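Side-chain contact in protein adenylyltransferase VopS (Vibrio parahaemolyticus, PDB 3LET), which transfers AMP from ATP onto a threonine of host Rho GTPases, preventing their binding to downstream effectors and so inhibiting actin assembly in infected cells: residues 191-194 with 195-199. Numbering follows the deposited sequence.
Sequences TSLL and KEYAT
Lys195 runs back alongside Thr191, one turn earlier in the same helix, and the two side chains point the same way. The touch is made by methylene and methyl groups: CE of Lys195 lies 3.5 Å from CG2 of Thr191, while CG of Lys195 lies 3.4 Å from the Thr191 carbonyl oxygen. The methyl is brought to this side because CG2 stands anti to the backbone N, which turns OG1 away to a hydrogen bond with the carbonyl of Ala187. The lysine chain is nearly extended to CE and then bends at its last torsion, which sets NZ 3.9 Å from CG2 of Thr191.

On another side of the helix, Leu193 and Glu196 also lie side by side. CD2 of Leu193 comes within 4.1 Å of OE1 of Glu196, an apolar flank to a carboxylate whose OE2 forms a salt bridge with Arg216 of helix 207-217. The same methyl, CD2 of Leu193, is loosely near CE1 of Tyr197, at 4.4 Å, and the Leu193 carbonyl oxygen sits at the edge of that tyrosine ring, near its plane, 3.5 Å from CD1.

These are i to i+3 and i to i+4 neighbours in the last turns of helix 184-199, part of the all-helical fold of this Fic protein. Successive i+4 to i backbone hydrogen bonds hold the spacing, among them that from Tyr197 N to Leu193 O at 2.9 Å. Leu194 faces helix 281-295, packing on Met287, Ile291 and Leu294; that helix starts in the Gly280-Gly282 segment and carries Arg286, all of which probably bind ATP. Tyr197 shares Ile291 while also meeting Leu213 of helix 207-217.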
ATOM      1  N   THR A 191     -10.294  23.322   1.037  1.00 13.62           N
ATOM      2  CA  THR A 191      -9.903  24.548   0.336  1.00 14.28           C
ATOM      3  C   THR A 191      -8.533  25.089   0.784  1.00 21.07           C
ATOM      4  O   THR A 191      -7.689  25.431  -0.051  1.00 19.69           O
ATOM      5  CB  THR A 191     -10.938  25.639   0.549  1.00 15.78           C
ATOM      6  OG1 THR A 191     -12.200  25.173   0.064  1.00 15.83           O
ATOM      7  CG2 THR A 191     -10.520  26.912  -0.215  1.00 20.83           C
ATOM      8  N   SER A 192      -8.294  25.150   2.095  1.00 17.76           N
ATOM      9  CA  SER A 192      -6.994  25.636   2.587  1.00 24.19           C
ATOM     10  C   SER A 192      -5.841  24.752   2.119  1.00 19.01           C
ATOM     11  O   SER A 192      -4.795  25.268   1.721  1.00 17.26           O
ATOM     12  CB  SER A 192      -6.941  25.696   4.119  1.00 27.56           C
ATOM     13  OG  SER A 192      -8.062  26.388   4.642  1.00 48.75           O
ATOM     14  N   LEU A 193      -6.024  23.435   2.187  1.00 16.44           N
ATOM     15  CA  LEU A 193      -4.953  22.511   1.804  1.00 17.62           C
ATOM     16  C   LEU A 193      -4.665  22.630   0.319  1.00 16.31           C
ATOM     17  O   LEU A 193      -3.525  22.551  -0.120  1.00 12.42           O
ATOM     18  CB  LEU A 193      -5.284  21.053   2.174  1.00 15.97           C
ATOM     19  CG  LEU A 193      -5.153  20.706   3.669  1.00 26.78           C
ATOM     20  CD1 LEU A 193      -5.732  19.319   3.973  1.00 21.81           C
ATOM     21  CD2 LEU A 193      -3.691  20.778   4.119  1.00 25.18           C
ATOM     22  N   LEU A 194      -5.701  22.840  -0.469  1.00 16.62           N
ATOM     23  CA  LEU A 194      -5.503  22.914  -1.901  1.00 15.41           C
ATOM     24  C   LEU A 194      -4.676  24.172  -2.237  1.00 17.99           C
ATOM     25  O   LEU A 194      -3.732  24.126  -3.050  1.00 21.38           O
ATOM     26  CB  LEU A 194      -6.847  22.972  -2.609  1.00 18.53           C
ATOM     27  CG  LEU A 194      -6.771  23.086  -4.128  1.00 22.52           C
ATOM     28  CD1 LEU A 194      -6.001  21.937  -4.777  1.00 18.58           C
ATOM     29  CD2 LEU A 194      -8.210  23.137  -4.661  1.00 23.51           C
ATOM     30  N   LYS A 195      -5.026  25.293  -1.628  1.00 20.04           N
ATOM     31  CA  LYS A 195      -4.267  26.522  -1.867  1.00 22.18           C
ATOM     32  C   LYS A 195      -2.834  26.354  -1.419  1.00 24.43           C
ATOM     33  O   LYS A 195      -1.887  26.801  -2.082  1.00 24.18           O
ATOM     34  CB  LYS A 195      -4.892  27.696  -1.100  1.00 21.36           C
ATOM     35  CG  LYS A 195      -6.274  28.091  -1.630  1.00 28.31           C
ATOM     36  CD  LYS A 195      -6.748  29.361  -0.914  1.00 45.23           C
ATOM     37  CE  LYS A 195      -8.247  29.492  -0.906  1.00 57.43           C
ATOM     38  NZ  LYS A 195      -8.778  29.814  -2.246  1.00 66.39           N
ATOM     39  N   GLU A 196      -2.684  25.744  -0.253  1.00 14.91           N
ATOM     40  CA  GLU A 196      -1.356  25.505   0.307  1.00 18.30           C
ATOM     41  C   GLU A 196      -0.460  24.649  -0.616  1.00 22.09           C
ATOM     42  O   GLU A 196       0.674  25.024  -0.910  1.00 18.68           O
ATOM     43  CB  GLU A 196      -1.498  24.852   1.687  1.00 18.79           C
ATOM     44  CG  GLU A 196      -0.158  24.638   2.388  1.00 33.86           C
ATOM     45  CD  GLU A 196      -0.312  24.050   3.787  1.00 38.72           C
ATOM     46  OE1 GLU A 196      -1.411  24.139   4.373  1.00 28.91           O
ATOM     47  OE2 GLU A 196       0.673  23.509   4.311  1.00 41.80           O
ATOM     48  N   TYR A 197      -0.954  23.498  -1.072  1.00 17.49           N
ATOM     49  CA  TYR A 197      -0.149  22.664  -1.971  1.00 20.53           C
ATOM     50  C   TYR A 197      -0.056  23.211  -3.403  1.00 26.91           C
ATOM     51  O   TYR A 197       0.836  22.854  -4.167  1.00 20.60           O
ATOM     52  CB  TYR A 197      -0.658  21.214  -1.976  1.00 15.63           C
ATOM     53  CG  TYR A 197      -0.141  20.482  -0.754  1.00 20.28           C
ATOM     54  CD1 TYR A 197      -0.628  20.787   0.515  1.00 18.47           C
ATOM     55  CD2 TYR A 197       0.870  19.537  -0.860  1.00 20.26           C
ATOM     56  CE1 TYR A 197      -0.137  20.145   1.648  1.00 22.63           C
ATOM     57  CE2 TYR A 197       1.369  18.871   0.274  1.00 21.57           C
ATOM     58  CZ  TYR A 197       0.852  19.179   1.522  1.00 27.42           C
ATOM     59  OH  TYR A 197       1.332  18.538   2.655  1.00 26.46           O
ATOM     60  N   ALA A 198      -0.959  24.092  -3.779  1.00 23.26           N
ATOM     61  CA  ALA A 198      -0.833  24.697  -5.099  1.00 21.84           C
ATOM     62  C   ALA A 198       0.425  25.572  -5.155  1.00 26.52           C
ATOM     63  O   ALA A 198       1.030  25.743  -6.217  1.00 26.75           O
ATOM     64  CB  ALA A 198      -2.064  25.527  -5.416  1.00 24.32           C
ATOM     65  N   THR A 199       0.825  26.097  -3.999  1.00 22.77           N
ATOM     66  CA  THR A 199       1.875  27.104  -3.947  1.00 33.54           C
ATOM     67  C   THR A 199       3.119  26.681  -3.162  1.00 38.45           C
ATOM     68  O   THR A 199       4.097  27.422  -3.135  1.00 32.64           O
ATOM     69  CB  THR A 199       1.330  28.421  -3.315  1.00 35.01           C
ATOM     70  OG1 THR A 199       0.959  28.195  -1.947  1.00 38.51           O
ATOM     71  CG2 THR A 199       0.108  28.891  -4.065  1.00 32.81           C
TER